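Local atomic coordinates of DegT/DnrJ/EryC1/StrS aminotransferase (Brucella abortus 2308, PDB entry 4QGR), a protein that binds pyridoxal 5'-phosphate and probably works as a transaminase of the DegT/DnrJ/EryC1/StrS family. Residues G148-Y153 against G185-V190; K139-V144 against N154-I159; A125-T130 against E163-I168. One frame throughout, in Å; residues are numbered along the deposited sequence.

Contact 1. Residues G148-Y153 against G185-V190; sequences GLAASY and GAFGHV
In this PLP-dependent aminotransferase domain the loop running into helix 153-163 meets the loop before strand 190-194 through a slid-apart, near-parallel aromatic pair: Tyr153, the first residue of the helix, lies against Phe187. The two ring planes are 11° apart, with centroids separated by 4.6 Å, but they are displaced so far that little of one ring covers the other. What sits over the middle of the tyrosine ring is the methylene of its partner: Phe187 CB is 3.6 Å from the Tyr153 centroid, almost straight above it, a CH-pi contact. In return Tyr153 CD2 lies over one face of the phenylalanine, displaced toward the rim, and comes within 3.4 Å of Phe187 CG. Tyr153 CB continues the overlap, with Phe187 CD1 at 3.6 Å. With chi1 at -63°, Phe187 CG is opposite its carbonyl carbon and beside the backbone N; this leaves CB over the tyrosine ring while the phenyl ring extends beyond it, the two side chains crossing at about a right angle. Ala150 adds a lighter touch, its CB 4.4 Å from Phe187 CE2.

No hydrogen bond joins the two segments; the polar ends are held from elsewhere. Tyr153 OH is bonded to Asp145 OD1, which also takes the Ala151 N-H, while Glu169 receives Phe187 N through OE1 and Gly185 N through OE2. The tyrosine side chain is about 10 Å from the bound PLP. Around the pair, Tyr153 also packs on Pro143 and on Glu169 of strand 166-170, and strand 178-179 supplies Arg179, which touches both Ala150 and Phe187.

Contact 2. Residues K139-V144 against N154-I159; sequences KAIIPV and NRITAI
Ile156 of helix 153-163 and Pro143, just beyond strand 137-141, slide past each other in opposite directions, so the isoleucine lies along the proline ring. The delta methyl does most of the touching: Ile156 CD1 is 3.8 Å from Pro143 CG and 3.9 Å from Pro143 CB. The gamma methyl comes at the same ring carbon, with Ile156 CG2 4.0 Å from Pro143 CG, so that both methyl ends of the side chain meet the proline. A chi1 of -66° turns the two branches, CG1 beside the backbone N and CG2 anti to it, so that both face the proline. The gamma methyl also faces the strand: Ile156 CG2 meets Ile141 CG2 at 4.2 Å. All three residues are buried, and the contact across the segments is wholly apolar.

The arrangement belongs to the beta-alpha-beta unit made by strand 137-141, helix 153-163 and strand 166-170, in which the helix covers one face of the parallel part of the sheet. Val144, a little farther along, touches PLP. Strand 137-141 runs between strands 83-88 and 166-170, while on the flank of the helix Ile159 packs on Val120, Glu124 and Ile127 of helix 120-133.

Contact 3. Residues A125-T130 against E163-I168; sequences AAIAAT and EGLFII
Ile127 on helix 120-133 meets Glu163 and Leu165, which bracket the turn between helix 153-163 and strand 166-170, the return leg of a beta-alpha-beta unit in this PLP-dependent aminotransferase fold.

The apolar part is a meeting of methyl ends. Ile127 and Leu165 reach toward each other tip to tip, with Ile127 CD1 3.6 Å from Leu165 CD1. The same leucine methyl also comes within 4.1 Å of Ile127 CG1, so one branch of Leu165 carries this pairing. Both residues are buried; among their neighbours, Ile127 also packs on Ile159 and Phe86, and Leu165 on Ala160.

The second kind of contact sets a methyl against the stem and head of an acid. Ile127 and Glu163 run past one another in opposite directions, bringing Ile127 CG2 to 3.8 Å from Glu163 CD and 3.9 Å from Glu163 CG. A bend at chi2 of -63° folds the glutamate back alongside the isoleucine, and the contact is one of van der Waals touch with the carboxylate carbon. Gly164, with positive phi, ends the helix between these two partners and turns the chain toward the strand.

No hydrogen bond crosses between the segments. Within helix 120-133, Ala126 O accepts twice from the same residue, the two donors coming from opposite faces of its carbonyl plane: Thr130 N arrives at 3.0 Å in the regular helical bond, and Thr130 OG1 donates to Ala126 O at 2.9 Å, tilted 33° from that plane.

The three contacts lie along one part of the large mixed sheet and the helices beside it. Contacts 2 and 3 are 8 Å apart between centres and involve adjacent parallel strands, 137-141 and 166-170 respectively; contact 1 lies 9 Å from contact 2 and 16 Å from contact 3. In chain order, 125-130 comes first and 139-144 next; then come 148-153 and 154-159, with 163-168 and 185-190 last. Contact 2 thus falls between the two segments of contact 3, while those of contact 1 alternate with both. Contact 2 packs helix 153-163 on the sheet, contact 3 packs helix 120-133 on the turn into strand 166-170, and Tyr153 and Pro143 of contacts 1 and 2 each lie about 10 Å from PLP.

Contact 1. Residues G148-Y153 against G185-V190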
ATOM      1  N   GLY A 148     -12.934   3.691 -18.908  1.00 11.41           N
ATOM      2  CA  GLY A 148     -14.292   3.822 -18.307  1.00 11.96           C
ATOM      3  C   GLY A 148     -15.376   3.017 -18.924  1.00 12.20           C
ATOM      4  O   GLY A 148     -16.515   2.991 -18.402  1.00 12.30           O
ATOM      5  N   LEU A 149     -15.053   2.299 -20.013  1.00 12.77           N
ATOM      6  CA  LEU A 149     -16.033   1.567 -20.796  1.00 13.48           C
ATOM      7  C   LEU A 149     -16.048   0.099 -20.376  1.00 13.78           C
ATOM      8  O   LEU A 149     -14.994  -0.541 -20.394  1.00 12.64           O
ATOM      9  CB  LEU A 149     -15.654   1.648 -22.267  1.00 14.88           C
ATOM     10  CG  LEU A 149     -16.580   0.948 -23.299  1.00 16.29           C
ATOM     11  CD1 LEU A 149     -17.931   1.606 -23.260  1.00 16.89           C
ATOM     12  CD2 LEU A 149     -15.939   1.004 -24.690  1.00 16.93           C
ATOM     13  N   ALA A 150     -17.233  -0.441 -20.019  1.00 13.57           N
ATOM     14  CA  ALA A 150     -17.294  -1.807 -19.517  1.00 13.93           C
ATOM     15  C   ALA A 150     -16.884  -2.815 -20.600  1.00 13.41           C
ATOM     16  O   ALA A 150     -17.271  -2.693 -21.779  1.00 13.31           O
ATOM     17  CB  ALA A 150     -18.688  -2.162 -19.009  1.00 15.07           C
ATOM     18  N   ALA A 151     -16.090  -3.784 -20.183  1.00 13.22           N
ATOM     19  CA  ALA A 151     -15.700  -4.916 -21.037  1.00 13.31           C
ATOM     20  C   ALA A 151     -16.908  -5.834 -21.309  1.00 14.28           C
ATOM     21  O   ALA A 151     -18.005  -5.663 -20.736  1.00 13.93           O
ATOM     22  CB  ALA A 151     -14.563  -5.693 -20.379  1.00 12.93           C
ATOM     23  N   SER A 152     -16.694  -6.849 -22.136  1.00 14.88           N
ATOM     24  CA  SER A 152     -17.806  -7.680 -22.603  1.00 16.62           C
ATOM     25  C   SER A 152     -18.075  -8.837 -21.684  1.00 16.20           C
ATOM     26  O   SER A 152     -17.729  -9.963 -22.013  1.00 16.12           O
ATOM     27  CB  SER A 152     -17.550  -8.169 -24.014  1.00 18.75           C
ATOM     28  OG  SER A 152     -17.622  -7.058 -24.881  1.00 22.83           O
ATOM     29  N   TYR A 153     -18.653  -8.561 -20.516  1.00 15.19           N
ATOM     30  CA  TYR A 153     -18.676  -9.551 -19.431  1.00 15.47           C
ATOM     31  C   TYR A 153     -19.533 -10.789 -19.719  1.00 16.13           C
ATOM     32  O   TYR A 153     -19.209 -11.860 -19.193  1.00 16.09           O
ATOM     33  CB  TYR A 153     -19.069  -8.904 -18.072  1.00 15.08           C
ATOM     34  CG  TYR A 153     -17.918  -8.052 -17.618  1.00 14.47           C
ATOM     35  CD1 TYR A 153     -16.771  -8.653 -17.089  1.00 14.65           C
ATOM     36  CD2 TYR A 153     -17.935  -6.676 -17.766  1.00 14.46           C
ATOM     37  CE1 TYR A 153     -15.664  -7.904 -16.710  1.00 13.77           C
ATOM     38  CE2 TYR A 153     -16.818  -5.916 -17.395  1.00 14.26           C
ATOM     39  CZ  TYR A 153     -15.688  -6.547 -16.885  1.00 13.92           C
ATOM     40  OH  TYR A 153     -14.522  -5.851 -16.543  1.00 13.91           O
ATOM     41  N   GLY A 185     -17.845  -2.369 -11.561  1.00 13.60           N
ATOM     42  CA  GLY A 185     -17.578  -2.772 -10.193  1.00 14.11           C
ATOM     43  C   GLY A 185     -18.305  -4.026  -9.760  1.00 14.57           C
ATOM     44  O   GLY A 185     -17.805  -4.788  -8.879  1.00 15.16           O
ATOM     45  N   ALA A 186     -19.440  -4.286 -10.393  1.00 13.96           N
ATOM     46  CA  ALA A 186     -20.324  -5.337 -10.007  1.00 14.78           C
ATOM     47  C   ALA A 186     -20.289  -6.569 -10.947  1.00 14.79           C
ATOM     48  O   ALA A 186     -21.119  -7.473 -10.818  1.00 14.47           O
ATOM     49  CB  ALA A 186     -21.760  -4.767  -9.916  1.00 14.91           C
ATOM     50  N   PHE A 187     -19.341  -6.590 -11.899  1.00 14.22           N
ATOM     51  CA  PHE A 187     -19.107  -7.719 -12.789  1.00 15.14           C
ATOM     52  C   PHE A 187     -18.063  -8.704 -12.213  1.00 15.60           C
ATOM     53  O   PHE A 187     -17.336  -8.402 -11.261  1.00 15.10           O
ATOM     54  CB  PHE A 187     -18.683  -7.213 -14.166  1.00 14.82           C
ATOM     55  CG  PHE A 187     -19.734  -6.373 -14.869  1.00 15.50           C
ATOM     56  CD1 PHE A 187     -20.811  -6.987 -15.514  1.00 16.51           C
ATOM     57  CD2 PHE A 187     -19.648  -4.986 -14.906  1.00 15.12           C
ATOM     58  CE1 PHE A 187     -21.756  -6.216 -16.188  1.00 17.41           C
ATOM     59  CE2 PHE A 187     -20.597  -4.204 -15.564  1.00 16.24           C
ATOM     60  CZ  PHE A 187     -21.664  -4.839 -16.207  1.00 17.26           C
ATOM     61  N   GLY A 188     -18.002  -9.886 -12.808  1.00 16.63           N
ATOM     62  CA  GLY A 188     -17.084 -10.939 -12.366  1.00 17.37           C
ATOM     63  C   GLY A 188     -17.404 -11.511 -11.011  1.00 17.39           C
ATOM     64  O   GLY A 188     -18.493 -11.271 -10.443  1.00 18.10           O
ATOM     65  N   HIS A 189     -16.457 -12.246 -10.460  1.00 16.90           N
ATOM     66  CA  HIS A 189     -16.561 -12.740  -9.079  1.00 17.77           C
ATOM     67  C   HIS A 189     -16.299 -11.611  -8.059  1.00 16.27           C
ATOM     68  O   HIS A 189     -16.807 -11.615  -6.926  1.00 15.16           O
ATOM     69  CB  HIS A 189     -15.572 -13.898  -8.869  1.00 18.97           C
ATOM     70  CG  HIS A 189     -15.923 -15.151  -9.623  1.00 21.47           C
ATOM     71  ND1 HIS A 189     -15.468 -15.411 -10.902  1.00 21.07           N
ATOM     72  CD2 HIS A 189     -16.666 -16.234  -9.260  1.00 22.98           C
ATOM     73  CE1 HIS A 189     -15.955 -16.563 -11.322  1.00 23.06           C
ATOM     74  NE2 HIS A 189     -16.671 -17.097 -10.337  1.00 23.78           N
ATOM     75  N   VAL A 190     -15.485 -10.653  -8.487  1.00 14.61           N
ATOM     76  CA  VAL A 190     -15.010  -9.573  -7.650  1.00 14.28           C
ATOM     77  C   VAL A 190     -14.560  -8.445  -8.582  1.00 13.46           C
ATOM     78  O   VAL A 190     -14.028  -8.689  -9.682  1.00 12.64           O
ATOM     79  CB  VAL A 190     -13.839 -10.064  -6.739  1.00 14.44           C
ATOM     80  CG1 VAL A 190     -12.652 -10.472  -7.573  1.00 15.06           C
ATOM     81  CG2 VAL A 190     -13.426  -9.081  -5.674  1.00 14.75           C
TER

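Contact 2. Residues K139-V144 against N154-I159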
ATOM      1  N   LYS A 139      -6.326 -20.225 -14.407  1.00 16.12           N
ATOM      2  CA  LYS A 139      -7.049 -19.954 -13.157  1.00 16.48           C
ATOM      3  C   LYS A 139      -7.957 -18.736 -13.170  1.00 15.38           C
ATOM      4  O   LYS A 139      -8.994 -18.751 -12.514  1.00 15.77           O
ATOM      5  CB  LYS A 139      -6.080 -19.802 -11.997  1.00 17.55           C
ATOM      6  CG  LYS A 139      -5.476 -21.102 -11.539  1.00 19.34           C
ATOM      7  CD  LYS A 139      -6.471 -21.957 -10.779  1.00 21.90           C
ATOM      8  CE  LYS A 139      -5.692 -23.086 -10.132  1.00 25.79           C
ATOM      9  NZ  LYS A 139      -6.494 -23.841  -9.130  1.00 29.54           N
ATOM     10  N   ALA A 140      -7.561 -17.688 -13.858  1.00 13.92           N
ATOM     11  CA  ALA A 140      -8.298 -16.427 -13.792  1.00 13.11           C
ATOM     12  C   ALA A 140      -8.200 -15.586 -15.040  1.00 12.48           C
ATOM     13  O   ALA A 140      -7.306 -15.754 -15.866  1.00 12.29           O
ATOM     14  CB  ALA A 140      -7.819 -15.616 -12.591  1.00 12.68           C
ATOM     15  N   ILE A 141      -9.133 -14.645 -15.145  1.00 12.23           N
ATOM     16  CA  ILE A 141      -9.176 -13.625 -16.213  1.00 11.93           C
ATOM     17  C   ILE A 141      -9.340 -12.291 -15.540  1.00 11.78           C
ATOM     18  O   ILE A 141     -10.150 -12.164 -14.598  1.00 11.66           O
ATOM     19  CB  ILE A 141     -10.371 -13.821 -17.181  1.00 11.86           C
ATOM     20  CG1 ILE A 141     -10.436 -15.281 -17.599  1.00 12.39           C
ATOM     21  CG2 ILE A 141     -10.254 -12.851 -18.361  1.00 11.61           C
ATOM     22  CD1 ILE A 141     -11.753 -15.738 -18.179  1.00 12.74           C
ATOM     23  N   ILE A 142      -8.557 -11.299 -15.981  1.00 11.48           N
ATOM     24  CA  ILE A 142      -8.698  -9.923 -15.497  1.00 11.36           C
ATOM     25  C   ILE A 142      -9.007  -8.997 -16.669  1.00 11.25           C
ATOM     26  O   ILE A 142      -8.119  -8.316 -17.194  1.00 10.76           O
ATOM     27  CB  ILE A 142      -7.495  -9.380 -14.683  1.00 11.81           C
ATOM     28  CG1 ILE A 142      -7.032 -10.385 -13.640  1.00 12.47           C
ATOM     29  CG2 ILE A 142      -7.846  -8.028 -14.039  1.00 11.65           C
ATOM     30  CD1 ILE A 142      -5.843  -9.951 -12.779  1.00 12.41           C
ATOM     31  N   PRO A 143     -10.293  -8.949 -17.043  1.00 11.54           N
ATOM     32  CA  PRO A 143     -10.676  -7.947 -18.009  1.00 12.05           C
ATOM     33  C   PRO A 143     -10.540  -6.551 -17.407  1.00 11.89           C
ATOM     34  O   PRO A 143     -10.713  -6.375 -16.182  1.00 12.26           O
ATOM     35  CB  PRO A 143     -12.146  -8.270 -18.310  1.00 12.13           C
ATOM     36  CG  PRO A 143     -12.415  -9.582 -17.674  1.00 12.40           C
ATOM     37  CD  PRO A 143     -11.457  -9.645 -16.504  1.00 11.65           C
ATOM     38  N   VAL A 144     -10.264  -5.570 -18.271  1.00 11.47           N
ATOM     39  CA  VAL A 144     -10.176  -4.162 -17.856  1.00 10.70           C
ATOM     40  C   VAL A 144     -11.280  -3.371 -18.506  1.00 10.87           C
ATOM     41  O   VAL A 144     -11.571  -3.558 -19.690  1.00 10.93           O
ATOM     42  CB  VAL A 144      -8.808  -3.561 -18.245  1.00 10.23           C
ATOM     43  CG1 VAL A 144      -8.728  -2.111 -17.844  1.00 10.51           C
ATOM     44  CG2 VAL A 144      -7.680  -4.378 -17.604  1.00 10.48           C
ATOM     45  N   ASN A 154     -20.570 -10.670 -20.535  1.00 16.32           N
ATOM     46  CA  ASN A 154     -21.395 -11.884 -20.790  1.00 18.46           C
ATOM     47  C   ASN A 154     -20.607 -12.908 -21.561  1.00 17.05           C
ATOM     48  O   ASN A 154     -20.551 -14.061 -21.158  1.00 15.90           O
ATOM     49  CB  ASN A 154     -22.685 -11.565 -21.500  1.00 21.51           C
ATOM     50  CG  ASN A 154     -23.514 -10.576 -20.731  1.00 26.59           C
ATOM     51  OD1 ASN A 154     -23.440 -10.482 -19.495  1.00 31.08           O
ATOM     52  ND2 ASN A 154     -24.251  -9.772 -21.455  1.00 32.32           N
ATOM     53  N   ARG A 155     -19.954 -12.492 -22.642  1.00 16.97           N
ATOM     54  CA  ARG A 155     -19.155 -13.436 -23.408  1.00 17.37           C
ATOM     55  C   ARG A 155     -17.905 -13.931 -22.638  1.00 16.24           C
ATOM     56  O   ARG A 155     -17.505 -15.108 -22.754  1.00 15.65           O
ATOM     57  CB  ARG A 155     -18.801 -12.853 -24.754  1.00 20.42           C
ATOM     58  CG  ARG A 155     -20.067 -12.534 -25.558  1.00 24.92           C
ATOM     59  CD  ARG A 155     -19.767 -11.888 -26.884  1.00 28.83           C
ATOM     60  NE  ARG A 155     -19.173 -12.891 -27.757  1.00 34.24           N
ATOM     61  CZ  ARG A 155     -18.332 -12.626 -28.746  1.00 36.48           C
ATOM     62  NH1 ARG A 155     -17.976 -11.376 -29.013  1.00 37.21           N
ATOM     63  NH2 ARG A 155     -17.847 -13.633 -29.462  1.00 37.48           N
ATOM     64  N   ILE A 156     -17.273 -13.036 -21.876  1.00 14.97           N
ATOM     65  CA  ILE A 156     -16.137 -13.427 -21.049  1.00 14.35           C
ATOM     66  C   ILE A 156     -16.533 -14.448 -19.981  1.00 14.36           C
ATOM     67  O   ILE A 156     -15.840 -15.444 -19.767  1.00 14.64           O
ATOM     68  CB  ILE A 156     -15.461 -12.181 -20.414  1.00 13.94           C
ATOM     69  CG1 ILE A 156     -14.832 -11.328 -21.501  1.00 13.71           C
ATOM     70  CG2 ILE A 156     -14.349 -12.578 -19.455  1.00 13.37           C
ATOM     71  CD1 ILE A 156     -14.300 -10.034 -20.976  1.00 13.64           C
ATOM     72  N   THR A 157     -17.675 -14.225 -19.332  1.00 14.10           N
ATOM     73  CA  THR A 157     -18.136 -15.141 -18.314  1.00 14.39           C
ATOM     74  C   THR A 157     -18.546 -16.477 -18.952  1.00 14.22           C
ATOM     75  O   THR A 157     -18.285 -17.557 -18.361  1.00 13.99           O
ATOM     76  CB  THR A 157     -19.298 -14.492 -17.533  1.00 14.99           C
ATOM     77  OG1 THR A 157     -18.854 -13.204 -17.087  1.00 15.43           O
ATOM     78  CG2 THR A 157     -19.771 -15.368 -16.353  1.00 15.55           C
ATOM     79  N   ALA A 158     -19.138 -16.441 -20.143  1.00 13.96           N
ATOM     80  CA  ALA A 158     -19.465 -17.708 -20.810  1.00 14.90           C
ATOM     81  C   ALA A 158     -18.197 -18.575 -20.980  1.00 15.23           C
ATOM     82  O   ALA A 158     -18.218 -19.774 -20.747  1.00 15.14           O
ATOM     83  CB  ALA A 158     -20.126 -17.488 -22.157  1.00 15.13           C
ATOM     84  N   ILE A 159     -17.077 -17.933 -21.315  1.00 15.67           N
ATOM     85  CA  ILE A 159     -15.819 -18.652 -21.425  1.00 16.44           C
ATOM     86  C   ILE A 159     -15.341 -19.193 -20.075  1.00 16.64           C
ATOM     87  O   ILE A 159     -14.960 -20.357 -19.937  1.00 18.04           O
ATOM     88  CB  ILE A 159     -14.740 -17.753 -22.086  1.00 17.05           C
ATOM     89  CG1 ILE A 159     -15.049 -17.577 -23.565  1.00 17.64           C
ATOM     90  CG2 ILE A 159     -13.377 -18.404 -21.947  1.00 17.86           C
ATOM     91  CD1 ILE A 159     -14.427 -16.358 -24.166  1.00 18.28           C
TER

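Contact 3. Residues A125-T130 against E163-I168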
ATOM      1  N   ALA A 125      -9.169 -18.648 -27.375  1.00 17.63           N
ATOM      2  CA  ALA A 125      -8.016 -19.310 -28.029  1.00 17.73           C
ATOM      3  C   ALA A 125      -6.787 -19.403 -27.126  1.00 16.85           C
ATOM      4  O   ALA A 125      -6.074 -20.419 -27.165  1.00 17.18           O
ATOM      5  CB  ALA A 125      -7.666 -18.602 -29.293  1.00 18.60           C
ATOM      6  N   ALA A 126      -6.567 -18.371 -26.323  1.00 15.72           N
ATOM      7  CA  ALA A 126      -5.440 -18.296 -25.406  1.00 15.20           C
ATOM      8  C   ALA A 126      -5.587 -19.353 -24.314  1.00 15.07           C
ATOM      9  O   ALA A 126      -4.622 -20.042 -23.975  1.00 15.78           O
ATOM     10  CB  ALA A 126      -5.343 -16.901 -24.788  1.00 14.78           C
ATOM     11  N   ILE A 127      -6.807 -19.509 -23.791  1.00 15.04           N
ATOM     12  CA  ILE A 127      -7.062 -20.500 -22.754  1.00 15.11           C
ATOM     13  C   ILE A 127      -6.850 -21.896 -23.345  1.00 15.77           C
ATOM     14  O   ILE A 127      -6.187 -22.740 -22.730  1.00 16.47           O
ATOM     15  CB  ILE A 127      -8.470 -20.386 -22.199  1.00 15.05           C
ATOM     16  CG1 ILE A 127      -8.597 -19.107 -21.379  1.00 14.41           C
ATOM     17  CG2 ILE A 127      -8.822 -21.628 -21.389  1.00 15.39           C
ATOM     18  CD1 ILE A 127      -9.999 -18.653 -21.143  1.00 14.49           C
ATOM     19  N   ALA A 128      -7.379 -22.126 -24.548  1.00 16.13           N
ATOM     20  CA  ALA A 128      -7.197 -23.417 -25.205  1.00 17.16           C
ATOM     21  C   ALA A 128      -5.717 -23.744 -25.452  1.00 17.69           C
ATOM     22  O   ALA A 128      -5.290 -24.892 -25.238  1.00 17.87           O
ATOM     23  CB  ALA A 128      -8.003 -23.527 -26.504  1.00 17.24           C
ATOM     24  N   ALA A 129      -4.947 -22.775 -25.905  1.00 17.95           N
ATOM     25  CA  ALA A 129      -3.510 -22.994 -26.127  1.00 18.59           C
ATOM     26  C   ALA A 129      -2.770 -23.305 -24.828  1.00 19.49           C
ATOM     27  O   ALA A 129      -1.894 -24.183 -24.787  1.00 19.96           O
ATOM     28  CB  ALA A 129      -2.884 -21.801 -26.820  1.00 18.02           C
ATOM     29  N   THR A 130      -3.146 -22.622 -23.751  1.00 18.44           N
ATOM     30  CA  THR A 130      -2.521 -22.861 -22.474  1.00 18.38           C
ATOM     31  C   THR A 130      -2.833 -24.277 -22.019  1.00 19.44           C
ATOM     32  O   THR A 130      -1.944 -24.980 -21.517  1.00 20.28           O
ATOM     33  CB  THR A 130      -2.978 -21.832 -21.415  1.00 17.91           C
ATOM     34  OG1 THR A 130      -2.705 -20.520 -21.897  1.00 17.01           O
ATOM     35  CG2 THR A 130      -2.244 -22.057 -20.108  1.00 17.84           C
ATOM     36  N   GLU A 163     -14.565 -23.225 -18.266  1.00 30.54           N
ATOM     37  CA  GLU A 163     -13.229 -23.438 -17.812  1.00 33.20           C
ATOM     38  C   GLU A 163     -13.069 -23.363 -16.267  1.00 33.75           C
ATOM     39  O   GLU A 163     -11.983 -23.636 -15.796  1.00 37.83           O
ATOM     40  CB  GLU A 163     -12.337 -22.407 -18.534  1.00 34.16           C
ATOM     41  CG  GLU A 163     -12.397 -22.415 -20.073  1.00 35.00           C
ATOM     42  CD  GLU A 163     -11.914 -23.736 -20.709  1.00 36.87           C
ATOM     43  OE1 GLU A 163     -11.233 -24.516 -20.012  1.00 39.63           O
ATOM     44  OE2 GLU A 163     -12.220 -24.019 -21.894  1.00 34.04           O
ATOM     45  N   GLY A 164     -14.136 -23.003 -15.523  1.00 28.35           N
ATOM     46  CA  GLY A 164     -14.149 -22.800 -14.065  1.00 27.51           C
ATOM     47  C   GLY A 164     -13.390 -21.549 -13.556  1.00 24.80           C
ATOM     48  O   GLY A 164     -13.101 -21.426 -12.365  1.00 27.55           O
ATOM     49  N   LEU A 165     -13.133 -20.588 -14.427  1.00 20.46           N
ATOM     50  CA  LEU A 165     -12.126 -19.558 -14.122  1.00 17.50           C
ATOM     51  C   LEU A 165     -12.716 -18.440 -13.266  1.00 16.31           C
ATOM     52  O   LEU A 165     -13.887 -18.089 -13.391  1.00 16.32           O
ATOM     53  CB  LEU A 165     -11.554 -18.959 -15.406  1.00 17.62           C
ATOM     54  CG  LEU A 165     -10.964 -19.980 -16.402  1.00 18.20           C
ATOM     55  CD1 LEU A 165     -10.427 -19.353 -17.687  1.00 18.17           C
ATOM     56  CD2 LEU A 165      -9.881 -20.804 -15.710  1.00 18.63           C
ATOM     57  N   PHE A 166     -11.845 -17.824 -12.482  1.00 15.33           N
ATOM     58  CA  PHE A 166     -12.163 -16.693 -11.626  1.00 15.08           C
ATOM     59  C   PHE A 166     -12.018 -15.391 -12.406  1.00 14.25           C
ATOM     60  O   PHE A 166     -11.009 -15.186 -13.091  1.00 14.34           O
ATOM     61  CB  PHE A 166     -11.160 -16.731 -10.469  1.00 14.95           C
ATOM     62  CG  PHE A 166     -11.443 -15.792  -9.337  1.00 15.32           C
ATOM     63  CD1 PHE A 166     -12.556 -15.954  -8.504  1.00 16.48           C
ATOM     64  CD2 PHE A 166     -10.510 -14.825  -8.993  1.00 15.36           C
ATOM     65  CE1 PHE A 166     -12.753 -15.089  -7.439  1.00 15.86           C
ATOM     66  CE2 PHE A 166     -10.691 -13.993  -7.918  1.00 15.34           C
ATOM     67  CZ  PHE A 166     -11.816 -14.127  -7.130  1.00 15.90           C
ATOM     68  N   ILE A 167     -13.005 -14.514 -12.306  1.00 13.64           N
ATOM     69  CA  ILE A 167     -12.960 -13.250 -13.020  1.00 13.55           C
ATOM     70  C   ILE A 167     -12.864 -12.110 -12.061  1.00 12.89           C
ATOM     71  O   ILE A 167     -13.724 -11.934 -11.188  1.00 13.19           O
ATOM     72  CB  ILE A 167     -14.203 -13.019 -13.917  1.00 14.52           C
ATOM     73  CG1 ILE A 167     -14.276 -14.107 -14.989  1.00 15.49           C
ATOM     74  CG2 ILE A 167     -14.155 -11.664 -14.559  1.00 14.38           C
ATOM     75  CD1 ILE A 167     -15.571 -14.099 -15.730  1.00 16.67           C
ATOM     76  N   ILE A 168     -11.803 -11.320 -12.246  1.00 12.35           N
ATOM     77  CA  ILE A 168     -11.593 -10.094 -11.489  1.00 12.23           C
ATOM     78  C   ILE A 168     -11.819  -8.930 -12.458  1.00 11.53           C
ATOM     79  O   ILE A 168     -11.081  -8.787 -13.461  1.00 11.92           O
ATOM     80  CB  ILE A 168     -10.172  -9.977 -10.932  1.00 12.21           C
ATOM     81  CG1 ILE A 168      -9.838 -11.137  -9.998  1.00 13.20           C
ATOM     82  CG2 ILE A 168     -10.022  -8.611 -10.251  1.00 12.32           C
ATOM     83  CD1 ILE A 168      -8.346 -11.290  -9.716  1.00 13.91           C
TER